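LAR_0958 cell surface adhesin (Lactobacillus reuteri, PDB 4NG0) is a cell-surface adhesin with a ubiquitin-like beta-grasp repeat, consistent with a part in attaching the bacterium to mucus. Local coordinates at residues T23-S28 against G85-T90; F43-N46 against A52-D55. One frame throughout, in Å; residues are numbered along the deposited sequence.

Contact 1. Residues T23-S28 against G85-T90; sequences TTVQWS and GSYTYT
Val25 and Tyr87 mark the nearest approach of the two backbones, their CA atoms 7.4 Å apart, too wide for a main-chain pairing; residues 23-28 run from a 3-10 turn into an edge strand, while 85-90 span the break in strand 83-92. Side chains therefore span the gap. The Tyr87 ring, its CG anti to the backbone N (chi1 -176°), extends from the backbone there until OH lies 2.6 Å from Thr24 OG1. This is a short hydroxyl pair made at the edge of the ring, near its plane, with the two side chains at about a right angle. Thr24 OG1 is also hydrogen-bonded to the carbonyl O of Glu21, so the hydroxyl has two partners. Val25 adds an apolar touch, its CG2 reaching obliquely to Tyr87 CE2 at 3.8 Å. Beyond the interface, Gln26 NE2 folds back onto Thr24 O at 3.1 Å, coming from above the carbonyl plane. In this beta-grasp sheet strand 3-12 lies between strands 26-28 and 83-92, joined to both by backbone hydrogen bonds, so non-adjacent parts meet through a long side chain; Phe20 meets the Tyr87 ring edge-to-face and Leu61 of strand 57-63 also touches Tyr87.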
ATOM      1  N   THR A  23       7.060  -3.145  -0.101  1.00 11.10           N
ATOM      2  CA  THR A  23       8.333  -2.490   0.223  1.00 11.53           C
ATOM      3  C   THR A  23       8.487  -1.097  -0.394  1.00 11.61           C
ATOM      4  O   THR A  23       9.418  -0.370  -0.059  1.00 14.23           O
ATOM      5  CB  THR A  23       9.564  -3.367  -0.143  1.00 16.82           C
ATOM      6  OG1 THR A  23       9.572  -3.631  -1.547  1.00 16.84           O
ATOM      7  CG2 THR A  23       9.540  -4.684   0.629  1.00 19.10           C
ATOM      8  N   THR A  24       7.583  -0.717  -1.292  1.00  7.14           N
ATOM      9  CA  THR A  24       7.592   0.635  -1.844  1.00  7.82           C
ATOM     10  C   THR A  24       6.832   1.611  -0.949  1.00  9.69           C
ATOM     11  O   THR A  24       6.869   2.824  -1.170  1.00  9.06           O
ATOM     12  CB  THR A  24       6.975   0.699  -3.255  1.00  9.18           C
ATOM     13  OG1 THR A  24       5.601   0.282  -3.198  1.00  8.03           O
ATOM     14  CG2 THR A  24       7.761  -0.167  -4.244  1.00  9.83           C
ATOM     15  N   VAL A  25       6.122   1.088   0.051  1.00  8.36           N
ATOM     16  CA  VAL A  25       5.410   1.949   0.996  1.00  8.07           C
ATOM     17  C   VAL A  25       6.424   2.546   1.967  1.00  7.23           C
ATOM     18  O   VAL A  25       7.271   1.832   2.507  1.00  9.54           O
ATOM     19  CB  VAL A  25       4.322   1.174   1.774  1.00  7.99           C
ATOM     20  CG1 VAL A  25       3.617   2.075   2.771  1.00  9.53           C
ATOM     21  CG2 VAL A  25       3.309   0.563   0.818  1.00 10.13           C
ATOM     22  N   GLN A  26       6.361   3.863   2.149  1.00  6.56           N
ATOM     23  CA  GLN A  26       7.317   4.566   2.984  1.00  6.24           C
ATOM     24  C   GLN A  26       6.641   4.988   4.272  1.00  8.91           C
ATOM     25  O   GLN A  26       5.573   5.602   4.265  1.00  8.38           O
ATOM     26  CB  GLN A  26       7.847   5.799   2.246  1.00  7.49           C
ATOM     27  CG  GLN A  26       8.462   5.492   0.885  1.00  8.91           C
ATOM     28  CD  GLN A  26       9.617   4.520   0.985  1.00 10.22           C
ATOM     29  OE1 GLN A  26      10.486   4.664   1.844  1.00 12.29           O
ATOM     30  NE2 GLN A  26       9.620   3.507   0.124  1.00 11.38           N
ATOM     31  N   TRP A  27       7.281   4.669   5.380  1.00  7.87           N
ATOM     32  CA  TRP A  27       6.695   4.885   6.692  1.00  7.98           C
ATOM     33  C   TRP A  27       7.434   5.965   7.452  1.00 10.71           C
ATOM     34  O   TRP A  27       8.654   6.106   7.331  1.00 11.24           O
ATOM     35  CB  TRP A  27       6.737   3.576   7.482  1.00  7.00           C
ATOM     36  CG  TRP A  27       5.809   2.537   6.932  1.00  7.41           C
ATOM     37  CD1 TRP A  27       6.084   1.611   5.959  1.00  7.67           C
ATOM     38  CD2 TRP A  27       4.444   2.335   7.307  1.00  7.63           C
ATOM     39  NE1 TRP A  27       4.971   0.834   5.727  1.00  8.58           N
ATOM     40  CE2 TRP A  27       3.951   1.262   6.540  1.00  7.37           C
ATOM     41  CE3 TRP A  27       3.592   2.948   8.237  1.00  7.96           C
ATOM     42  CZ2 TRP A  27       2.641   0.797   6.662  1.00  7.86           C
ATOM     43  CZ3 TRP A  27       2.289   2.480   8.362  1.00  9.52           C
ATOM     44  CH2 TRP A  27       1.829   1.416   7.578  1.00  7.99           C
ATOM     45  N   SER A  28       6.698   6.723   8.250  1.00  8.85           N
ATOM     46  CA  SER A  28       7.282   7.836   8.986  0.58  8.77           C
ATOM     47  C   SER A  28       6.526   8.077  10.289  1.00  9.98           C
ATOM     48  O   SER A  28       5.394   7.613  10.450  1.00  8.94           O
ATOM     49  CB  SER A  28       7.251   9.090   8.106  0.58 12.92           C
ATOM     50  OG  SER A  28       7.852  10.201   8.747  0.58 17.49           O
ATOM     51  N   GLY A  85      -2.576   7.312   6.046  1.00  6.54           N
ATOM     52  CA  GLY A  85      -1.699   7.309   4.896  1.00  5.67           C
ATOM     53  C   GLY A  85      -2.393   7.428   3.567  1.00  5.06           C
ATOM     54  O   GLY A  85      -3.619   7.506   3.485  1.00  7.21           O
ATOM     55  N   SER A  86      -1.578   7.444   2.518  1.00  5.39           N
ATOM     56  CA  SER A  86      -2.041   7.530   1.142  1.00  6.30           C
ATOM     57  C   SER A  86      -1.028   6.798   0.276  1.00  6.51           C
ATOM     58  O   SER A  86       0.164   6.879   0.521  1.00  8.80           O
ATOM     59  CB  SER A  86      -2.155   9.001   0.711  1.00  7.37           C
ATOM     60  OG  SER A  86      -2.569   9.127  -0.646  1.00 12.61           O
ATOM     61  N   TYR A  87      -1.501   6.074  -0.734  1.00  5.76           N
ATOM     62  CA  TYR A  87      -0.595   5.358  -1.624  1.00  5.58           C
ATOM     63  C   TYR A  87      -1.201   5.327  -3.015  1.00  4.89           C
ATOM     64  O   TYR A  87      -2.352   4.949  -3.174  1.00  6.40           O
ATOM     65  CB  TYR A  87      -0.335   3.928  -1.129  1.00  7.64           C
ATOM     66  CG  TYR A  87       0.678   3.204  -1.985  1.00  6.02           C
ATOM     67  CD1 TYR A  87       0.301   2.586  -3.177  1.00  7.31           C
ATOM     68  CD2 TYR A  87       2.015   3.162  -1.619  1.00  5.41           C
ATOM     69  CE1 TYR A  87       1.228   1.950  -3.969  1.00  6.91           C
ATOM     70  CE2 TYR A  87       2.951   2.524  -2.403  1.00  5.97           C
ATOM     71  CZ  TYR A  87       2.550   1.921  -3.582  1.00  6.94           C
ATOM     72  OH  TYR A  87       3.474   1.279  -4.371  1.00  8.08           O
ATOM     73  N   THR A  88      -0.429   5.726  -4.016  1.00  5.42           N
ATOM     74  CA  THR A  88      -0.950   5.815  -5.379  1.00  5.22           C
ATOM     75  C   THR A  88      -0.223   4.896  -6.360  1.00  6.96           C
ATOM     76  O   THR A  88       1.007   4.920  -6.461  1.00  7.23           O
ATOM     77  CB  THR A  88      -0.875   7.265  -5.902  1.00  6.11           C
ATOM     78  OG1 THR A  88      -1.625   8.117  -5.025  1.00 10.67           O
ATOM     79  CG2 THR A  88      -1.467   7.362  -7.309  1.00  9.38           C
ATOM     80  N   TYR A  89      -0.990   4.096  -7.095  1.00  5.66           N
ATOM     81  CA  TYR A  89      -0.434   3.181  -8.089  1.00  6.24           C
ATOM     82  C   TYR A  89      -1.039   3.531  -9.434  1.00  4.43           C
ATOM     83  O   TYR A  89      -2.268   3.552  -9.578  1.00  5.39           O
ATOM     84  CB  TYR A  89      -0.763   1.715  -7.746  1.00  6.33           C
ATOM     85  CG  TYR A  89       0.059   0.730  -8.565  1.00  5.52           C
ATOM     86  CD1 TYR A  89      -0.203   0.537  -9.931  1.00  7.13           C
ATOM     87  CD2 TYR A  89       1.114   0.022  -7.997  1.00  8.04           C
ATOM     88  CE1 TYR A  89       0.543  -0.322 -10.687  1.00  6.57           C
ATOM     89  CE2 TYR A  89       1.874  -0.854  -8.763  1.00  8.87           C
ATOM     90  CZ  TYR A  89       1.583  -1.017 -10.108  1.00  7.30           C
ATOM     91  OH  TYR A  89       2.330  -1.881 -10.882  1.00 12.57           O
ATOM     92  N   THR A  90      -0.183   3.813 -10.418  1.00  4.33           N
ATOM     93  CA  THR A  90      -0.656   4.159 -11.754  1.00  4.42           C
ATOM     94  C   THR A  90      -0.331   3.079 -12.777  1.00  4.96           C
ATOM     95  O   THR A  90       0.794   2.587 -12.847  1.00  6.31           O
ATOM     96  CB  THR A  90      -0.018   5.485 -12.216  1.00  5.55           C
ATOM     97  OG1 THR A  90      -0.345   6.510 -11.270  1.00  7.64           O
ATOM     98  CG2 THR A  90      -0.516   5.898 -13.594  1.00  9.49           C
TER

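Contact 2. Residues F43-N46 against A52-D55; sequences FTWN and APTD
Trp45 presents one face of its indole to Ala52, over the five-membered ring, and Pro53, over the six-membered ring. Ala52 CA stands 3.6 Å from the centroid of the five-membered ring, only 9° off the normal, and its CB lies 3.5 Å from Trp45 NE1. The neighbouring Pro53 places CD 3.4 Å from the centroid of the six-membered ring, 14° off the normal; its closest approach is 3.3 Å, from CD to Trp45 CE3. Trp45 has CG beside the backbone N and anti to the carbonyl carbon (chi1 -74°), which sets the indole face against Ala52 and Pro53. In the next shell, Tyr59 of strand 57-63 touches both Trp45 and Pro53. Backbone hydrogen bonding of Pro53 with Ala18 anchors the loop, whereas strand 43-45 is held to strand 57-63 by the backbone pairing of Thr44 with Ser62 and Asn46 with Thr60. Asn46 ND2 adds bonds to Thr60 OG1 and Ser62 OG just beyond the strand. This is CH-pi packing that closes the loop between strands 43-45 and 57-63 over the edge strand's tryptophan. No hydrogen bond crosses: the attraction is probably mostly dispersion, with a contribution from the polarised C-H groups at Pro53 CD and Ala52 CA facing the electron-rich indole.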
ATOM      1  N   PHE A  43      -2.847  -4.596   2.504  1.00  8.65           N
ATOM      2  CA  PHE A  43      -3.348  -3.404   1.835  1.00  6.50           C
ATOM      3  C   PHE A  43      -4.448  -3.818   0.879  1.00  9.66           C
ATOM      4  O   PHE A  43      -4.387  -4.892   0.286  1.00 13.29           O
ATOM      5  CB  PHE A  43      -2.231  -2.698   1.049  1.00  8.27           C
ATOM      6  CG  PHE A  43      -1.113  -2.163   1.907  1.00  7.52           C
ATOM      7  CD1 PHE A  43      -0.125  -3.007   2.395  1.00  7.65           C
ATOM      8  CD2 PHE A  43      -1.046  -0.811   2.204  1.00  9.42           C
ATOM      9  CE1 PHE A  43       0.916  -2.511   3.185  1.00 10.05           C
ATOM     10  CE2 PHE A  43      -0.008  -0.308   2.990  1.00  9.57           C
ATOM     11  CZ  PHE A  43       0.956  -1.160   3.481  1.00  8.60           C
ATOM     12  N   THR A  44      -5.445  -2.961   0.746  1.00  6.69           N
ATOM     13  CA  THR A  44      -6.562  -3.220  -0.159  1.00  8.08           C
ATOM     14  C   THR A  44      -6.592  -2.200  -1.289  1.00  8.55           C
ATOM     15  O   THR A  44      -6.472  -1.001  -1.056  1.00  9.06           O
ATOM     16  CB  THR A  44      -7.885  -3.189   0.614  1.00  9.78           C
ATOM     17  OG1 THR A  44      -7.888  -4.276   1.543  1.00 11.53           O
ATOM     18  CG2 THR A  44      -9.091  -3.338  -0.316  1.00 10.25           C
ATOM     19  N   TRP A  45      -6.739  -2.687  -2.518  1.00  7.23           N
ATOM     20  CA  TRP A  45      -6.960  -1.819  -3.661  1.00  6.77           C
ATOM     21  C   TRP A  45      -8.311  -1.131  -3.561  1.00  6.55           C
ATOM     22  O   TRP A  45      -9.330  -1.796  -3.336  1.00  9.29           O
ATOM     23  CB  TRP A  45      -6.956  -2.652  -4.937  1.00  7.31           C
ATOM     24  CG  TRP A  45      -5.604  -3.134  -5.373  1.00  4.51           C
ATOM     25  CD1 TRP A  45      -5.017  -4.326  -5.075  1.00  6.39           C
ATOM     26  CD2 TRP A  45      -4.689  -2.436  -6.231  1.00  5.49           C
ATOM     27  NE1 TRP A  45      -3.777  -4.410  -5.676  1.00  6.95           N
ATOM     28  CE2 TRP A  45      -3.565  -3.268  -6.408  1.00  6.65           C
ATOM     29  CE3 TRP A  45      -4.720  -1.189  -6.871  1.00  6.85           C
ATOM     30  CZ2 TRP A  45      -2.465  -2.887  -7.192  1.00  6.81           C
ATOM     31  CZ3 TRP A  45      -3.634  -0.811  -7.652  1.00  6.51           C
ATOM     32  CH2 TRP A  45      -2.522  -1.657  -7.807  1.00  6.22           C
ATOM     33  N   ASN A  46      -8.330   0.179  -3.777  1.00  7.74           N
ATOM     34  CA  ASN A  46      -9.562   0.955  -3.724  1.00  9.30           C
ATOM     35  C   ASN A  46     -10.224   0.982  -5.100  1.00  9.16           C
ATOM     36  O   ASN A  46     -10.430   2.027  -5.713  1.00 12.27           O
ATOM     37  CB  ASN A  46      -9.269   2.357  -3.167  1.00 10.80           C
ATOM     38  CG  ASN A  46      -8.792   2.315  -1.708  1.00 11.03           C
ATOM     39  OD1 ASN A  46      -9.376   1.622  -0.867  1.00 13.19           O
ATOM     40  ND2 ASN A  46      -7.726   3.052  -1.407  1.00  9.80           N
ATOM     41  N   ALA A  52      -6.869  -6.192  -7.635  1.00  6.84           N
ATOM     42  CA  ALA A  52      -5.845  -5.515  -8.419  1.00  6.43           C
ATOM     43  C   ALA A  52      -6.374  -5.250  -9.818  1.00  5.54           C
ATOM     44  O   ALA A  52      -6.913  -6.152 -10.457  1.00  7.75           O
ATOM     45  CB  ALA A  52      -4.595  -6.369  -8.494  1.00  6.31           C
ATOM     46  N   PRO A  53      -6.214  -4.011 -10.310  1.00  4.62           N
ATOM     47  CA  PRO A  53      -6.688  -3.620 -11.637  1.00  4.29           C
ATOM     48  C   PRO A  53      -5.720  -4.001 -12.745  1.00  3.07           C
ATOM     49  O   PRO A  53      -4.549  -4.302 -12.485  1.00  4.00           O
ATOM     50  CB  PRO A  53      -6.779  -2.094 -11.529  1.00  5.39           C
ATOM     51  CG  PRO A  53      -5.654  -1.755 -10.609  1.00  5.65           C
ATOM     52  CD  PRO A  53      -5.595  -2.880  -9.597  1.00  5.06           C
ATOM     53  N   THR A  54      -6.245  -4.002 -13.964  1.00  4.41           N
ATOM     54  CA  THR A  54      -5.489  -4.259 -15.189  1.00  4.69           C
ATOM     55  C   THR A  54      -5.464  -3.038 -16.115  1.00  6.30           C
ATOM     56  O   THR A  54      -4.428  -2.713 -16.707  1.00  5.64           O
ATOM     57  CB  THR A  54      -6.091  -5.457 -15.932  1.00  4.96           C
ATOM     58  OG1 THR A  54      -5.873  -6.629 -15.136  1.00  6.66           O
ATOM     59  CG2 THR A  54      -5.430  -5.657 -17.288  1.00  6.21           C
ATOM     60  N   ASP A  55      -6.601  -2.360 -16.241  1.00  5.61           N
ATOM     61  CA  ASP A  55      -6.723  -1.223 -17.163  1.00  3.52           C
ATOM     62  C   ASP A  55      -5.870  -0.031 -16.747  1.00  5.61           C
ATOM     63  O   ASP A  55      -5.642   0.205 -15.554  1.00  5.43           O
ATOM     64  CB  ASP A  55      -8.178  -0.769 -17.239  1.00  4.39           C
ATOM     65  CG  ASP A  55      -9.070  -1.771 -17.944  1.00  9.00           C
ATOM     66  OD1 ASP A  55      -8.574  -2.538 -18.796  1.00  8.79           O
ATOM     67  OD2 ASP A  55     -10.279  -1.770 -17.626  1.00 14.09           O
TER

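Overall arrangement
From the N terminus, strand 3-12 comes first, and strand 26-28 then forms one edge of the mixed sheet. The chain goes on to strand 43-45 at the other edge, turns back through the loop 52-55, where contact 2 closes a short local excursion, and continues through strand 57-63 and helix 65-73. Only with strand 83-92 does contact 1 close the longer loop, inside which contact 2 is nested. The two centres lie 14 Å apart, yet the contacts meet directly: Tyr89 CG packs 3.6 Å from Trp45 CH2, and Trp27 CZ2 lies 4.1 Å from Phe43 CZ. Edge strands far apart in sheet order thus share a beta-grasp core.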